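Local coordinates for protein 432aa long hypothetical deoxyribodipyrimidine photolyase (PDB 2E0I) that probably repairs cyclobutane pyrimidine dimers in DNA with light, carrying one FAD at its active site and a second FAD as a likely light-harvesting cofactor, at residues 48-59 / 171-182. Sequence-based numbering, arbitrary orientation.
With FAD (flavin-adenine dinucleotide), chain F.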
loop_
_atom_site.group_PDB
_atom_site.type_symbol
_atom_site.label_atom_id
_atom_site.label_comp_id
_atom_site.label_asym_id
_atom_site.label_seq_id
_atom_site.Cartn_x
_atom_site.Cartn_y
_atom_site.Cartn_z
ATOM N N GLU A 48 -0.807 -7.754 9.593
ATOM C CA GLU A 48 -1.613 -7.534 10.790
ATOM C C GLU A 48 -1.800 -6.039 11.003
ATOM O O GLU A 48 -2.879 -5.590 11.389
ATOM C CB GLU A 48 -0.962 -8.147 12.032
ATOM C CG GLU A 48 -1.066 -9.657 12.152
ATOM C CD GLU A 48 -2.486 -10.194 11.975
ATOM O OE1 GLU A 48 -3.458 -9.539 12.429
ATOM O OE2 GLU A 48 -2.629 -11.296 11.387
ATOM N N PHE A 49 -0.753 -5.264 10.753
ATOM C CA PHE A 49 -0.850 -3.821 10.919
ATOM C C PHE A 49 -1.891 -3.220 9.973
ATOM O O PHE A 49 -2.716 -2.416 10.390
ATOM C CB PHE A 49 0.506 -3.151 10.676
ATOM C CG PHE A 49 1.520 -3.414 11.747
ATOM C CD1 PHE A 49 1.211 -3.216 13.083
ATOM C CD2 PHE A 49 2.814 -3.817 11.415
ATOM C CE1 PHE A 49 2.174 -3.411 14.073
ATOM C CE2 PHE A 49 3.787 -4.013 12.406
ATOM C CZ PHE A 49 3.462 -3.807 13.731
ATOM N N ALA A 50 -1.842 -3.606 8.705
ATOM C CA ALA A 50 -2.796 -3.104 7.723
ATOM C C ALA A 50 -4.229 -3.423 8.132
ATOM O O ALA A 50 -5.125 -2.588 8.013
ATOM C CB ALA A 50 -2.515 -3.717 6.371
ATOM N N VAL A 51 -4.440 -4.641 8.618
ATOM C CA VAL A 51 -5.758 -5.080 9.030
ATOM C C VAL A 51 -6.301 -4.249 10.189
ATOM O O VAL A 51 -7.474 -3.855 10.184
ATOM C CB VAL A 51 -5.725 -6.573 9.398
ATOM C CG1 VAL A 51 -7.056 -7.014 9.949
ATOM C CG2 VAL A 51 -5.407 -7.381 8.159
ATOM N N SER A 52 -5.458 -3.969 11.175
ATOM C CA SER A 52 -5.893 -3.181 12.321
ATOM C C SER A 52 -6.318 -1.795 11.866
ATOM O O SER A 52 -7.340 -1.257 12.313
ATOM C CB SER A 52 -4.763 -3.056 13.327
ATOM O OG SER A 52 -4.383 -4.334 13.772
ATOM N N PHE A 53 -5.519 -1.220 10.975
ATOM C CA PHE A 53 -5.805 0.093 10.434
ATOM C C PHE A 53 -7.151 0.086 9.721
ATOM O O PHE A 53 -7.949 1.018 9.866
ATOM C CB PHE A 53 -4.711 0.504 9.462
ATOM C CG PHE A 53 -4.827 1.923 8.991
ATOM C CD1 PHE A 53 -5.790 2.286 8.075
ATOM C CD2 PHE A 53 -3.955 2.901 9.463
ATOM C CE1 PHE A 53 -5.886 3.595 7.632
ATOM C CE2 PHE A 53 -4.046 4.213 9.020
ATOM C CZ PHE A 53 -5.015 4.556 8.103
ATOM N N MET A 54 -7.401 -0.962 8.944
ATOM C CA MET A 54 -8.662 -1.078 8.225
ATOM C C MET A 54 -9.833 -1.213 9.223
ATOM O O MET A 54 -10.842 -0.513 9.114
ATOM C CB MET A 54 -8.593 -2.286 7.304
ATOM C CG MET A 54 -9.818 -2.512 6.479
ATOM S SD MET A 54 -9.616 -4.036 5.555
ATOM C CE MET A 54 -10.180 -5.223 6.778
ATOM N N ILE A 55 -9.698 -2.116 10.192
ATOM C CA ILE A 55 -10.733 -2.302 11.202
ATOM C C ILE A 55 -10.992 -0.962 11.936
ATOM O O ILE A 55 -12.137 -0.543 12.117
ATOM C CB ILE A 55 -10.304 -3.355 12.254
ATOM C CG1 ILE A 55 -9.796 -4.632 11.573
ATOM C CG2 ILE A 55 -11.481 -3.684 13.161
ATOM C CD1 ILE A 55 -10.876 -5.444 10.920
ATOM N N ASN A 56 -9.933 -0.293 12.377
ATOM C CA ASN A 56 -10.126 0.985 13.049
ATOM C C ASN A 56 -10.852 1.972 12.131
ATOM O O ASN A 56 -11.761 2.687 12.561
ATOM C CB ASN A 56 -8.791 1.579 13.492
ATOM C CG ASN A 56 -8.247 0.914 14.734
ATOM O OD1 ASN A 56 -9.009 0.502 15.612
ATOM N ND2 ASN A 56 -6.920 0.818 14.829
ATOM N N SER A 57 -10.452 2.012 10.863
ATOM C CA SER A 57 -11.093 2.903 9.918
ATOM C C SER A 57 -12.541 2.487 9.725
ATOM O O SER A 57 -13.410 3.333 9.541
ATOM C CB SER A 57 -10.350 2.876 8.592
ATOM O OG SER A 57 -9.001 3.275 8.784
ATOM N N LEU A 58 -12.802 1.183 9.769
ATOM C CA LEU A 58 -14.165 0.672 9.639
ATOM C C LEU A 58 -14.986 1.057 10.875
ATOM O O LEU A 58 -16.190 1.321 10.766
ATOM C CB LEU A 58 -14.164 -0.853 9.458
ATOM C CG LEU A 58 -13.810 -1.351 8.053
ATOM C CD1 LEU A 58 -13.654 -2.862 8.040
ATOM C CD2 LEU A 58 -14.906 -0.917 7.084
ATOM N N LEU A 59 -14.343 1.088 12.044
ATOM C CA LEU A 59 -15.039 1.480 13.269
ATOM C C LEU A 59 -15.434 2.949 13.167
ATOM O O LEU A 59 -16.568 3.313 13.495
ATOM C CB LEU A 59 -14.157 1.276 14.508
ATOM C CG LEU A 59 -13.877 -0.180 14.889
ATOM C CD1 LEU A 59 -12.883 -0.234 16.023
ATOM C CD2 LEU A 59 -15.167 -0.880 15.265
ATOM N N VAL A 171 -19.946 -3.880 13.236
ATOM C CA VAL A 171 -18.494 -3.810 13.350
ATOM C C VAL A 171 -17.864 -4.577 14.504
ATOM O O VAL A 171 -16.708 -4.995 14.405
ATOM C CB VAL A 171 -18.032 -2.368 13.412
ATOM C CG1 VAL A 171 -18.144 -1.758 12.046
ATOM C CG2 VAL A 171 -18.872 -1.597 14.399
ATOM N N ASP A 172 -18.613 -4.759 15.589
ATOM C CA ASP A 172 -18.115 -5.510 16.747
ATOM C C ASP A 172 -17.463 -6.822 16.278
ATOM O O ASP A 172 -16.402 -7.213 16.752
ATOM C CB ASP A 172 -19.269 -5.835 17.727
ATOM C CG ASP A 172 -19.392 -4.819 18.890
ATOM O OD1 ASP A 172 -20.297 -4.992 19.751
ATOM O OD2 ASP A 172 -18.594 -3.851 18.950
ATOM N N PHE A 173 -18.116 -7.496 15.339
ATOM C CA PHE A 173 -17.628 -8.759 14.798
ATOM C C PHE A 173 -16.209 -8.672 14.265
ATOM O O PHE A 173 -15.438 -9.617 14.406
ATOM C CB PHE A 173 -18.548 -9.244 13.671
ATOM C CG PHE A 173 -17.976 -10.379 12.870
ATOM C CD1 PHE A 173 -17.757 -11.625 13.456
ATOM C CD2 PHE A 173 -17.604 -10.187 11.545
ATOM C CE1 PHE A 173 -17.168 -12.665 12.728
ATOM C CE2 PHE A 173 -17.014 -11.219 10.809
ATOM C CZ PHE A 173 -16.794 -12.461 11.402
ATOM N N LEU A 174 -15.872 -7.538 13.653
ATOM C CA LEU A 174 -14.552 -7.341 13.072
ATOM C C LEU A 174 -13.399 -7.284 14.073
ATOM O O LEU A 174 -12.238 -7.479 13.690
ATOM C CB LEU A 174 -14.552 -6.089 12.191
ATOM C CG LEU A 174 -15.465 -6.181 10.962
ATOM C CD1 LEU A 174 -15.516 -4.845 10.273
ATOM C CD2 LEU A 174 -14.972 -7.258 10.013
ATOM N N LEU A 175 -13.709 -7.045 15.349
ATOM C CA LEU A 175 -12.673 -6.969 16.375
ATOM C C LEU A 175 -11.837 -8.252 16.531
ATOM O O LEU A 175 -10.727 -8.224 17.070
ATOM C CB LEU A 175 -13.279 -6.566 17.730
ATOM C CG LEU A 175 -13.551 -5.076 17.983
ATOM C CD1 LEU A 175 -12.526 -4.243 17.220
ATOM C CD2 LEU A 175 -14.944 -4.693 17.530
ATOM N N THR A 176 -12.352 -9.373 16.048
ATOM C CA THR A 176 -11.617 -10.632 16.142
ATOM C C THR A 176 -10.338 -10.569 15.340
ATOM O O THR A 176 -9.323 -11.142 15.731
ATOM C CB THR A 176 -12.391 -11.797 15.554
ATOM O OG1 THR A 176 -13.741 -11.773 16.045
ATOM C CG2 THR A 176 -11.713 -13.109 15.930
ATOM N N PHE A 177 -10.412 -9.885 14.202
ATOM C CA PHE A 177 -9.292 -9.763 13.288
ATOM C C PHE A 177 -8.273 -8.705 13.663
ATOM O O PHE A 177 -7.168 -8.702 13.129
ATOM C CB PHE A 177 -9.821 -9.494 11.882
ATOM C CG PHE A 177 -10.762 -10.550 11.385
ATOM C CD1 PHE A 177 -10.300 -11.833 11.091
ATOM C CD2 PHE A 177 -12.117 -10.272 11.232
ATOM C CE1 PHE A 177 -11.179 -12.823 10.653
ATOM C CE2 PHE A 177 -12.998 -11.249 10.798
ATOM C CZ PHE A 177 -12.530 -12.528 10.507
ATOM N N LYS A 178 -8.639 -7.798 14.565
ATOM C CA LYS A 178 -7.712 -6.755 14.991
ATOM C C LYS A 178 -6.873 -7.389 16.090
ATOM O O LYS A 178 -7.334 -7.537 17.226
ATOM C CB LYS A 178 -8.474 -5.539 15.521
ATOM C CG LYS A 178 -7.590 -4.311 15.681
ATOM C CD LYS A 178 -8.370 -3.050 15.999
ATOM C CE LYS A 178 -8.837 -3.046 17.430
ATOM N NZ LYS A 178 -9.376 -1.713 17.817
ATOM N N LYS A 179 -5.647 -7.778 15.744
ATOM C CA LYS A 179 -4.755 -8.453 16.685
ATOM C C LYS A 179 -3.581 -7.637 17.210
ATOM O O LYS A 179 -3.167 -7.809 18.353
ATOM C CB LYS A 179 -4.206 -9.733 16.048
ATOM C CG LYS A 179 -5.273 -10.723 15.599
ATOM C CD LYS A 179 -4.622 -11.931 14.948
ATOM C CE LYS A 179 -5.627 -12.820 14.233
ATOM N NZ LYS A 179 -4.938 -13.923 13.490
ATOM N N ILE A 180 -3.031 -6.766 16.379
ATOM C CA ILE A 180 -1.895 -5.962 16.788
ATOM C C ILE A 180 -1.893 -4.675 15.994
ATOM O O ILE A 180 -1.777 -4.701 14.773
ATOM C CB ILE A 180 -0.589 -6.724 16.539
ATOM C CG1 ILE A 180 0.600 -5.782 16.705
ATOM C CG2 ILE A 180 -0.608 -7.343 15.156
ATOM C CD1 ILE A 180 1.939 -6.440 16.390
ATOM N N GLU A 181 -2.016 -3.554 16.696
ATOM C CA GLU A 181 -2.066 -2.231 16.071
ATOM C C GLU A 181 -0.713 -1.529 15.953
ATOM O O GLU A 181 0.164 -1.704 16.792
ATOM C CB GLU A 181 -3.025 -1.327 16.858
ATOM C CG GLU A 181 -4.452 -1.865 16.964
ATOM C CD GLU A 181 -5.424 -0.866 17.589
ATOM O OE1 GLU A 181 -5.445 0.311 17.151
ATOM O OE2 GLU A 181 -6.176 -1.260 18.512
ATOM N N SER A 182 -0.543 -0.734 14.905
ATOM C CA SER A 182 0.694 0.013 14.730
ATOM C C SER A 182 0.707 1.144 15.745
ATOM O O SER A 182 -0.270 1.884 15.883
ATOM C CB SER A 182 0.779 0.631 13.332
ATOM O OG SER A 182 1.859 1.553 13.250
HETATM P PA FAD F . -5.801 -8.185 -0.913
HETATM O O1A FAD F . -4.432 -7.658 -1.107
HETATM O O2A FAD F . -6.396 -8.533 0.395
HETATM O O5B FAD F . -5.488 -9.685 -1.413
HETATM C C5B FAD F . -6.558 -10.590 -1.707
HETATM C C4B FAD F . -6.041 -11.910 -2.287
HETATM O O4B FAD F . -4.915 -11.615 -3.138
HETATM C C3B FAD F . -5.504 -12.835 -1.193
HETATM O O3B FAD F . -5.529 -14.188 -1.656
HETATM C C2B FAD F . -4.064 -12.339 -1.071
HETATM O O2B FAD F . -3.252 -13.374 -0.514
HETATM C C1B FAD F . -3.730 -12.186 -2.556
HETATM N N9A FAD F . -2.545 -11.318 -2.768
HETATM C C8A FAD F . -2.371 -10.096 -2.269
HETATM N N7A FAD F . -1.219 -9.588 -2.697
HETATM C C5A FAD F . -0.648 -10.494 -3.483
HETATM C C6A FAD F . 0.524 -10.531 -4.227
HETATM N N6A FAD F . 1.373 -9.508 -4.198
HETATM N N1A FAD F . 0.804 -11.623 -4.954
HETATM C C2A FAD F . -0.014 -12.662 -4.965
HETATM N N3A FAD F . -1.137 -12.660 -4.266
HETATM C C4A FAD F . -1.486 -11.600 -3.523
HETATM N N1 FAD F . -11.700 -5.672 1.682
HETATM C C2 FAD F . -12.950 -6.269 1.891
HETATM O O2 FAD F . -13.921 -5.912 1.228
HETATM N N3 FAD F . -13.073 -7.305 2.824
HETATM C C4 FAD F . -11.950 -7.750 3.535
HETATM O O4 FAD F . -12.066 -8.658 4.359
HETATM C C4X FAD F . -10.707 -7.168 3.311
HETATM N N5 FAD F . -9.569 -7.654 3.969
HETATM C C5X FAD F . -8.313 -7.083 3.726
HETATM C C6 FAD F . -7.178 -7.632 4.317
HETATM C C7 FAD F . -5.914 -7.134 4.011
HETATM C C7M FAD F . -4.682 -7.759 4.669
HETATM C C8 FAD F . -5.791 -6.077 3.113
HETATM C C8M FAD F . -4.418 -5.507 2.753
HETATM C C9 FAD F . -6.928 -5.524 2.529
HETATM C C9A FAD F . -8.193 -6.022 2.833
HETATM N N10 FAD F . -9.340 -5.507 2.208
HETATM C C10 FAD F . -10.582 -6.128 2.392
HETATM C "C1'" FAD F . -9.244 -4.357 1.279
HETATM C "C2'" FAD F . -8.824 -4.764 -0.133
HETATM O "O2'" FAD F . -7.677 -4.004 -0.528
HETATM C "C3'" FAD F . -9.975 -4.545 -1.121
HETATM O "O3'" FAD F . -11.068 -5.403 -0.776
HETATM C "C4'" FAD F . -9.527 -4.841 -2.554
HETATM O "O4'" FAD F . -10.551 -4.419 -3.459
HETATM C "C5'" FAD F . -9.256 -6.335 -2.745
HETATM O "O5'" FAD F . -8.202 -6.561 -3.685
HETATM P P FAD F . -6.685 -6.716 -3.166
HETATM O O1P FAD F . -5.879 -7.177 -4.320
HETATM O O2P FAD F . -6.269 -5.483 -2.462
HETATM O O3P FAD F . -6.830 -7.937 -2.128
HETATM O O HOH W 1 -4.116 -7.255 13.491
HETATM O O HOH W 2 -1.941 -0.687 12.630
#
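Ile-55 is the central bump of the contact: its CD1 and CG2 press on the CB of Leu-174, with CD1 3.9 Å from that atom, and the CB of Phe-177 and CD1 of Leu-175 border the same hollow. One turn on, CD1 of Leu-58 meets CD1 of Leu-174, the two side chains crossing at about a right angle, while CD2 of Leu-59 lies 3.7 Å from CB of Val-171. The 858 Å² buried in all comprises this row of apolar bumps, a polar patch beside it and the helix start, where Glu-48 and Phe-49 receive Ile-180. In the patch Lys-178, with CG anti to its backbone N (chi1 -167°), runs alongside Ser-52 and turns about its CG-CD bond (chi3 75°), bringing NZ to 3.1 Å from OD1 of Asn-56. The amide's ND2 donates to OE1 of Glu-181 (2.8 Å, N-H...O 157°), a partner near the amide plane but met from above the carboxylate plane. These two bonds hold both ends of the amide and fix its rotation; a salt bridge from Lys-178 NZ to Glu-181 OE2 (3.3 Å), its hydrogen bond weak, ties the partners together. Replacing Asn-56 by a leucine would remove both polar ends, and Lys-178 and Glu-181, though still paired, would probably lose their tie to the helix. Ser-52 OG lies 2.8 Å from Ile-180 O, though its proton has another acceptor within reach. A water accepts from Lys-179 N and donates to Ser-52 OG and, less certainly, Glu-48 OE1. Phe-49 CE1 lies 3.8 Å from CD1 of Ile-180, the ring edge facing Glu-181 O. Val-51 CG2 and Met-54 SD turn to the FAD isoalloxazine. Segment 171-182, part of the loop between helices 140-147 and 189-196, thus lies along one side of the first part of helix 48-66, with Leu-174 also packing on strand 28-35 and Phe-177 on strand 73-76.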